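Local coordinates for protein predicted ATPase of the ABC class (Vibrio vulnificus, PDB 5D6A) that probably hydrolyses ATP as an ABC-class ATPase, and binds the non-hydrolysable ATP analogue AMP-PNP in its P-loop domain, at residues 192-197 and 282-287; 207-212 and 239-244. All coordinates share one frame; numbering follows the deposited sequence.

In the fold
Both contacts belong to the P-loop domain, with centres about 13 Å apart on the same side of the chain's centre. Helix 181-199 gives contact 1 its first segment and runs on through a short connection into strand 206-211, the first segment of contact 2. Strand 240-245 then completes contact 2 within the four-stranded antiparallel sheet. Next come strands 249-257 and 260-264, the probable Walker A loop and helix 271-280, before strand 284-285 closes contact 1. Contact 2 is thus nested inside contact 1, whose segments bracket three of the sheet's four strands and the likely phosphate-binding loop. The contacts meet directly where Leu-197 CD2 packs 3.5 Å from Leu-243 CB.

Contact 1: residues 192-197 and 282-287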
ATOM      1  N   GLU A 192      -1.602  19.414  26.819  1.00 43.34           N
ATOM      2  CA  GLU A 192      -2.044  19.132  28.182  1.00 44.90           C
ATOM      3  C   GLU A 192      -3.569  19.033  28.210  1.00 44.68           C
ATOM      4  O   GLU A 192      -4.131  18.170  28.888  1.00 44.30           O
ATOM      5  CB  GLU A 192      -1.563  20.219  29.147  1.00 47.06           C
ATOM      6  CG  GLU A 192      -1.866  19.937  30.612  1.00 48.94           C
ATOM      7  CD  GLU A 192      -1.315  21.000  31.545  1.00 51.41           C
ATOM      8  OE1 GLU A 192      -1.210  22.172  31.127  1.00 52.64           O
ATOM      9  OE2 GLU A 192      -1.001  20.669  32.708  1.00 53.40           O
ATOM     10  N   ASP A 193      -4.228  19.923  27.470  1.00 44.09           N
ATOM     11  CA  ASP A 193      -5.683  19.918  27.381  1.00 45.01           C
ATOM     12  C   ASP A 193      -6.165  18.626  26.729  1.00 44.30           C
ATOM     13  O   ASP A 193      -7.143  18.031  27.177  1.00 44.43           O
ATOM     14  CB  ASP A 193      -6.193  21.128  26.588  1.00 45.93           C
ATOM     15  CG  ASP A 193      -6.022  22.446  27.337  1.00 48.27           C
ATOM     16  OD1 ASP A 193      -5.527  22.438  28.488  1.00 49.80           O
ATOM     17  OD2 ASP A 193      -6.400  23.494  26.772  1.00 48.89           O
ATOM     18  N   GLN A 194      -5.476  18.198  25.673  1.00 43.83           N
ATOM     19  CA  GLN A 194      -5.828  16.955  24.983  1.00 43.36           C
ATOM     20  C   GLN A 194      -5.761  15.741  25.905  1.00 43.61           C
ATOM     21  O   GLN A 194      -6.651  14.890  25.876  1.00 43.64           O
ATOM     22  CB  GLN A 194      -4.945  16.748  23.755  1.00 42.96           C
ATOM     23  CG  GLN A 194      -5.391  17.578  22.568  1.00 43.38           C
ATOM     24  CD  GLN A 194      -4.426  17.521  21.403  1.00 42.78           C
ATOM     25  OE1 GLN A 194      -4.732  16.953  20.356  1.00 41.97           O
ATOM     26  NE2 GLN A 194      -3.246  18.094  21.586  1.00 43.61           N
ATOM     27  N   GLU A 195      -4.716  15.663  26.723  1.00 43.62           N
ATOM     28  CA  GLU A 195      -4.581  14.552  27.658  1.00 44.85           C
ATOM     29  C   GLU A 195      -5.696  14.627  28.694  1.00 45.21           C
ATOM     30  O   GLU A 195      -6.346  13.622  28.987  1.00 45.95           O
ATOM     31  CB  GLU A 195      -3.212  14.571  28.342  1.00 46.68           C
ATOM     32  CG  GLU A 195      -2.990  13.439  29.341  1.00 49.46           C
ATOM     33  CD  GLU A 195      -3.093  12.054  28.718  1.00 50.84           C
ATOM     34  OE1 GLU A 195      -2.958  11.931  27.478  1.00 49.78           O
ATOM     35  OE2 GLU A 195      -3.294  11.080  29.476  1.00 53.79           O
ATOM     36  N   ALA A 196      -5.914  15.825  29.234  1.00 45.22           N
ATOM     37  CA  ALA A 196      -6.958  16.059  30.233  1.00 46.16           C
ATOM     38  C   ALA A 196      -8.337  15.670  29.704  1.00 45.49           C
ATOM     39  O   ALA A 196      -9.124  15.062  30.418  1.00 46.31           O
ATOM     40  CB  ALA A 196      -6.953  17.516  30.672  1.00 46.92           C
ATOM     41  N   LEU A 197      -8.620  16.026  28.453  1.00 45.22           N
ATOM     42  CA  LEU A 197      -9.897  15.686  27.822  1.00 45.38           C
ATOM     43  C   LEU A 197     -10.007  14.182  27.590  1.00 45.40           C
ATOM     44  O   LEU A 197     -11.087  13.608  27.715  1.00 44.71           O
ATOM     45  CB  LEU A 197     -10.064  16.429  26.494  1.00 44.36           C
ATOM     46  CG  LEU A 197     -10.174  17.954  26.567  1.00 45.52           C
ATOM     47  CD1 LEU A 197     -10.139  18.557  25.171  1.00 44.71           C
ATOM     48  CD2 LEU A 197     -11.431  18.380  27.310  1.00 47.12           C
ATOM     49  N   ILE A 282      -6.598   9.198  18.401  1.00 38.25           N
ATOM     50  CA  ILE A 282      -5.938   8.359  19.409  1.00 38.66           C
ATOM     51  C   ILE A 282      -4.602   9.016  19.744  1.00 38.32           C
ATOM     52  O   ILE A 282      -3.995   8.720  20.772  1.00 39.15           O
ATOM     53  CB  ILE A 282      -5.686   6.910  18.934  1.00 37.90           C
ATOM     54  CG1 ILE A 282      -4.832   6.895  17.655  1.00 37.30           C
ATOM     55  CG2 ILE A 282      -7.006   6.177  18.724  1.00 37.88           C
ATOM     56  CD1 ILE A 282      -4.513   5.508  17.148  1.00 36.48           C
ATOM     57  N   TYR A 283      -4.144   9.885  18.842  1.00 37.85           N
ATOM     58  CA  TYR A 283      -2.921  10.650  19.041  1.00 38.34           C
ATOM     59  C   TYR A 283      -3.293  12.103  19.280  1.00 38.27           C
ATOM     60  O   TYR A 283      -4.395  12.532  18.943  1.00 38.05           O
ATOM     61  CB  TYR A 283      -2.021  10.617  17.804  1.00 38.08           C
ATOM     62  CG  TYR A 283      -1.620   9.252  17.313  1.00 37.61           C
ATOM     63  CD1 TYR A 283      -0.698   8.482  18.012  1.00 38.05           C
ATOM     64  CD2 TYR A 283      -2.112   8.757  16.115  1.00 37.06           C
ATOM     65  CE1 TYR A 283      -0.311   7.238  17.549  1.00 38.40           C
ATOM     66  CE2 TYR A 283      -1.730   7.517  15.643  1.00 37.15           C
ATOM     67  CZ  TYR A 283      -0.829   6.762  16.361  1.00 37.49           C
ATOM     68  OH  TYR A 283      -0.443   5.528  15.893  1.00 37.94           O
ATOM     69  N   ASN A 284      -2.360  12.857  19.848  1.00 38.78           N
ATOM     70  CA  ASN A 284      -2.550  14.279  20.082  1.00 39.35           C
ATOM     71  C   ASN A 284      -2.072  15.023  18.842  1.00 38.60           C
ATOM     72  O   ASN A 284      -1.102  14.609  18.206  1.00 37.52           O
ATOM     73  CB  ASN A 284      -1.740  14.734  21.296  1.00 41.08           C
ATOM     74  CG  ASN A 284      -2.138  14.017  22.573  1.00 41.97           C
ATOM     75  OD1 ASN A 284      -3.298  13.651  22.765  1.00 42.41           O
ATOM     76  ND2 ASN A 284      -1.173  13.824  23.460  1.00 43.37           N
ATOM     77  N   HIS A 285      -2.752  16.111  18.491  1.00 38.43           N
ATOM     78  CA  HIS A 285      -2.364  16.909  17.327  1.00 38.32           C
ATOM     79  C   HIS A 285      -1.912  18.313  17.712  1.00 38.05           C
ATOM     80  O   HIS A 285      -2.255  18.822  18.783  1.00 37.41           O
ATOM     81  CB  HIS A 285      -3.496  16.966  16.300  1.00 38.78           C
ATOM     82  CG  HIS A 285      -3.727  15.665  15.594  1.00 38.56           C
ATOM     83  ND1 HIS A 285      -4.609  14.712  16.055  1.00 38.44           N
ATOM     84  CD2 HIS A 285      -3.175  15.154  14.468  1.00 37.90           C
ATOM     85  CE1 HIS A 285      -4.596  13.674  15.238  1.00 37.63           C
ATOM     86  NE2 HIS A 285      -3.734  13.917  14.268  1.00 37.51           N
ATOM     87  N   ILE A 286      -1.136  18.925  16.821  1.00 37.31           N
ATOM     88  CA  ILE A 286      -0.595  20.265  17.045  1.00 37.65           C
ATOM     89  C   ILE A 286      -1.671  21.336  16.905  1.00 38.11           C
ATOM     90  O   ILE A 286      -2.725  21.081  16.324  1.00 37.49           O
ATOM     91  CB  ILE A 286       0.553  20.590  16.063  1.00 37.78           C
ATOM     92  CG1 ILE A 286       0.035  20.688  14.618  1.00 37.23           C
ATOM     93  CG2 ILE A 286       1.667  19.556  16.188  1.00 37.36           C
ATOM     94  CD1 ILE A 286       1.106  21.007  13.599  1.00 37.34           C
ATOM     95  N   PRO A 287      -1.412  22.541  17.447  1.00 39.34           N
ATOM     96  CA  PRO A 287      -2.381  23.627  17.323  1.00 39.56           C
ATOM     97  C   PRO A 287      -2.609  24.024  15.867  1.00 39.02           C
ATOM     98  O   PRO A 287      -1.696  23.924  15.045  1.00 38.53           O
ATOM     99  CB  PRO A 287      -1.721  24.779  18.091  1.00 41.29           C
ATOM    100  CG  PRO A 287      -0.761  24.129  19.022  1.00 41.09           C
ATOM    101  CD  PRO A 287      -0.270  22.916  18.303  1.00 40.23           C
TER
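Helix 181-199 passes beside the short, weakly bonded strand at about 284-285, and the two backbones come closest at Gln-194 and Asn-284, with CA atoms 6.5 Å apart. Here in the P-loop domain a glutamine amide from the helix pairs with the backbone of one residue in an extended segment: Gln-194 bonds to both the N-H and the C=O of His-285, much as a neighbouring strand would, while the backbone of Asn-284 pairs with Val-125 of strand 124-125. Glutamine suits the place because its amide offers an acceptor and a donor at the end of a chain long enough to bridge helix and strand. With CG beside the residue's own N and anti to its carbonyl carbon (chi1 -79°), and the rest extended, the amide is carried out to the strand. His-285 N donates to Gln-194 OE1 over 2.8 Å in a nearly straight bond (167°), tilted somewhat from the glutamine's carbonyl plane. The return bond, from Gln-194 NE2 to His-285 O at 3.1 Å, is more bent but arrives in the carbonyl plane, on a lone pair. NE2 also donates to Val-190 O one turn back, so three hydrogen bonds hold this buried amide and fix its rotation. Asn-284 comes alongside from the opposite direction, the amide planes 47° apart. Asn-284 OD1 lies 3.6 Å from Gln-194 CB and accepts a hydrogen bond from Arg-198 NH1, further along the same helix.

Contact 2: residues 207-212 and 239-244; sequences VSFVAN and LQVTLH
Phe-209 projects its ring toward strand 240-245, where Leu-243 covers one face of it and Val-241 meets its rim. Both strands belong to the antiparallel sheet of the P-loop domain, but strand 249-257 lies between them in the sheet order; the side chains therefore reach across a non-adjacent pair, with the CA atoms of Phe-209 and Val-241 8.4 Å apart. Leu-243 approaches from the direction opposite to that of the phenylalanine. Its CD1 methyl sits 3.5 Å from the Phe-209 ring centroid, only 17° off the ring normal, which makes a CH-pi contact over the face, displaced slightly toward CG. Val-241, two residues earlier on the same strand, meets the edge of the ring: its CG2 lies near the ring plane, 3.6 Å from Phe-209 CD1. The carbonyl Val-241 O is also in plane at that edge, 3.7 Å from Phe-209 CE1. A chi1 of 173° puts CG of Phe-209 opposite the backbone N and carries the ring out from strand 206-211 to Leu-243 and Val-241. A flat aromatic suits the site because it has a broad face for one branched side chain and a thin rim for another. The contact rests mainly on dispersion and hydrocarbon burial, perhaps with a small electrostatic contribution from Val-241 O at the positive rim of the ring, and ties the edge strand 240-245 to strand 206-211, inside the sheet, across strand 249-257.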
ATOM      1  N   VAL A 207     -16.565   7.521  24.508  1.00 43.65           N
ATOM      2  CA  VAL A 207     -15.434   6.847  23.854  1.00 42.72           C
ATOM      3  C   VAL A 207     -14.693   7.805  22.925  1.00 41.11           C
ATOM      4  O   VAL A 207     -13.591   7.502  22.472  1.00 40.49           O
ATOM      5  CB  VAL A 207     -15.858   5.591  23.063  1.00 42.76           C
ATOM      6  CG1 VAL A 207     -16.429   4.556  24.009  1.00 44.72           C
ATOM      7  CG2 VAL A 207     -16.857   5.927  21.964  1.00 42.55           C
ATOM      8  N   SER A 208     -15.307   8.953  22.643  1.00 41.07           N
ATOM      9  CA  SER A 208     -14.699   9.964  21.781  1.00 40.35           C
ATOM     10  C   SER A 208     -15.406  11.306  21.967  1.00 40.30           C
ATOM     11  O   SER A 208     -16.563  11.357  22.389  1.00 41.24           O
ATOM     12  CB  SER A 208     -14.761   9.532  20.312  1.00 40.05           C
ATOM     13  OG  SER A 208     -14.050  10.435  19.482  1.00 39.37           O
ATOM     14  N   PHE A 209     -14.700  12.387  21.648  1.00 39.64           N
ATOM     15  CA  PHE A 209     -15.237  13.736  21.785  1.00 40.42           C
ATOM     16  C   PHE A 209     -14.742  14.658  20.670  1.00 40.34           C
ATOM     17  O   PHE A 209     -13.541  14.884  20.536  1.00 39.26           O
ATOM     18  CB  PHE A 209     -14.849  14.315  23.145  1.00 40.85           C
ATOM     19  CG  PHE A 209     -15.221  15.759  23.320  1.00 41.70           C
ATOM     20  CD1 PHE A 209     -16.507  16.120  23.700  1.00 43.14           C
ATOM     21  CD2 PHE A 209     -14.280  16.760  23.120  1.00 41.21           C
ATOM     22  CE1 PHE A 209     -16.849  17.451  23.866  1.00 44.43           C
ATOM     23  CE2 PHE A 209     -14.616  18.092  23.286  1.00 42.43           C
ATOM     24  CZ  PHE A 209     -15.902  18.440  23.660  1.00 44.16           C
ATOM     25  N   VAL A 210     -15.680  15.189  19.885  1.00 41.01           N
ATOM     26  CA  VAL A 210     -15.361  16.099  18.784  1.00 41.04           C
ATOM     27  C   VAL A 210     -15.830  17.504  19.145  1.00 42.01           C
ATOM     28  O   VAL A 210     -17.017  17.820  19.042  1.00 43.44           O
ATOM     29  CB  VAL A 210     -16.035  15.661  17.468  1.00 41.21           C
ATOM     30  CG1 VAL A 210     -15.656  16.601  16.334  1.00 41.44           C
ATOM     31  CG2 VAL A 210     -15.646  14.234  17.119  1.00 41.40           C
ATOM     32  N   ALA A 211     -14.891  18.344  19.564  1.00 41.73           N
ATOM     33  CA  ALA A 211     -15.198  19.714  19.961  1.00 43.71           C
ATOM     34  C   ALA A 211     -15.803  20.539  18.822  1.00 44.73           C
ATOM     35  O   ALA A 211     -15.447  20.358  17.656  1.00 44.35           O
ATOM     36  CB  ALA A 211     -13.937  20.394  20.477  1.00 43.39           C
ATOM     37  N   ASN A 212     -16.725  21.435  19.165  1.00 46.25           N
ATOM     38  CA  ASN A 212     -17.321  22.326  18.171  1.00 47.60           C
ATOM     39  C   ASN A 212     -16.264  23.310  17.687  1.00 47.83           C
ATOM     40  O   ASN A 212     -15.499  23.850  18.486  1.00 48.19           O
ATOM     41  CB  ASN A 212     -18.526  23.088  18.743  1.00 49.00           C
ATOM     42  CG  ASN A 212     -19.752  22.209  18.920  1.00 48.96           C
ATOM     43  OD1 ASN A 212     -19.825  21.102  18.386  1.00 48.35           O
ATOM     44  ND2 ASN A 212     -20.735  22.712  19.653  1.00 50.25           N
ATOM     45  N   LEU A 239     -27.116  15.428  21.416  1.00 54.61           N
ATOM     46  CA  LEU A 239     -25.975  14.568  21.697  1.00 53.68           C
ATOM     47  C   LEU A 239     -24.733  15.400  22.054  1.00 52.91           C
ATOM     48  O   LEU A 239     -23.597  14.969  21.859  1.00 51.59           O
ATOM     49  CB  LEU A 239     -25.724  13.697  20.463  1.00 53.13           C
ATOM     50  CG  LEU A 239     -24.891  12.433  20.603  1.00 53.26           C
ATOM     51  CD1 LEU A 239     -25.512  11.495  21.625  1.00 53.87           C
ATOM     52  CD2 LEU A 239     -24.782  11.750  19.248  1.00 53.71           C
ATOM     53  N   GLN A 240     -24.973  16.586  22.607  1.00 53.91           N
ATOM     54  CA  GLN A 240     -23.913  17.523  22.987  1.00 53.73           C
ATOM     55  C   GLN A 240     -23.437  17.321  24.424  1.00 53.81           C
ATOM     56  O   GLN A 240     -24.234  17.039  25.322  1.00 56.19           O
ATOM     57  CB  GLN A 240     -24.448  18.955  22.831  1.00 55.90           C
ATOM     58  CG  GLN A 240     -23.582  20.074  23.399  1.00 55.89           C
ATOM     59  CD  GLN A 240     -24.297  21.421  23.362  1.00 57.73           C
ATOM     60  OE1 GLN A 240     -25.065  21.704  22.441  1.00 57.33           O
ATOM     61  NE2 GLN A 240     -24.048  22.257  24.367  1.00 58.68           N
ATOM     62  N   VAL A 241     -22.129  17.472  24.630  1.00 52.67           N
ATOM     63  CA  VAL A 241     -21.525  17.376  25.961  1.00 52.50           C
ATOM     64  C   VAL A 241     -20.483  18.476  26.085  1.00 52.20           C
ATOM     65  O   VAL A 241     -19.995  18.990  25.078  1.00 51.40           O
ATOM     66  CB  VAL A 241     -20.864  16.009  26.235  1.00 50.92           C
ATOM     67  CG1 VAL A 241     -21.885  14.889  26.104  1.00 51.32           C
ATOM     68  CG2 VAL A 241     -19.679  15.779  25.308  1.00 49.48           C
ATOM     69  N   THR A 242     -20.140  18.829  27.318  1.00 53.21           N
ATOM     70  CA  THR A 242     -19.172  19.886  27.566  1.00 53.28           C
ATOM     71  C   THR A 242     -18.093  19.413  28.532  1.00 52.65           C
ATOM     72  O   THR A 242     -18.371  19.134  29.695  1.00 54.58           O
ATOM     73  CB  THR A 242     -19.871  21.132  28.138  1.00 55.37           C
ATOM     74  OG1 THR A 242     -20.931  21.530  27.256  1.00 55.71           O
ATOM     75  CG2 THR A 242     -18.884  22.285  28.311  1.00 55.65           C
ATOM     76  N   LEU A 243     -16.863  19.314  28.040  1.00 51.38           N
ATOM     77  CA  LEU A 243     -15.735  18.879  28.854  1.00 51.12           C
ATOM     78  C   LEU A 243     -14.971  20.094  29.361  1.00 51.33           C
ATOM     79  O   LEU A 243     -15.268  21.222  28.977  1.00 53.28           O
ATOM     80  CB  LEU A 243     -14.810  17.979  28.038  1.00 50.14           C
ATOM     81  CG  LEU A 243     -15.463  16.741  27.419  1.00 49.47           C
ATOM     82  CD1 LEU A 243     -14.436  15.946  26.624  1.00 47.74           C
ATOM     83  CD2 LEU A 243     -16.104  15.870  28.489  1.00 50.02           C
ATOM     84  N   HIS A 244     -13.983  19.858  30.220  1.00 50.60           N
ATOM     85  CA  HIS A 244     -13.197  20.946  30.790  1.00 51.26           C
ATOM     86  C   HIS A 244     -11.701  20.700  30.671  1.00 49.75           C
ATOM     87  O   HIS A 244     -11.201  19.666  31.099  1.00 49.80           O
ATOM     88  CB  HIS A 244     -13.563  21.136  32.265  1.00 53.27           C
ATOM     89  CG  HIS A 244     -12.832  22.261  32.932  1.00 55.05           C
ATOM     90  ND1 HIS A 244     -11.645  22.081  33.610  1.00 55.64           N
ATOM     91  CD2 HIS A 244     -13.118  23.582  33.021  1.00 56.39           C
ATOM     92  CE1 HIS A 244     -11.234  23.242  34.091  1.00 56.68           C
ATOM     93  NE2 HIS A 244     -12.110  24.168  33.748  1.00 57.19           N
TER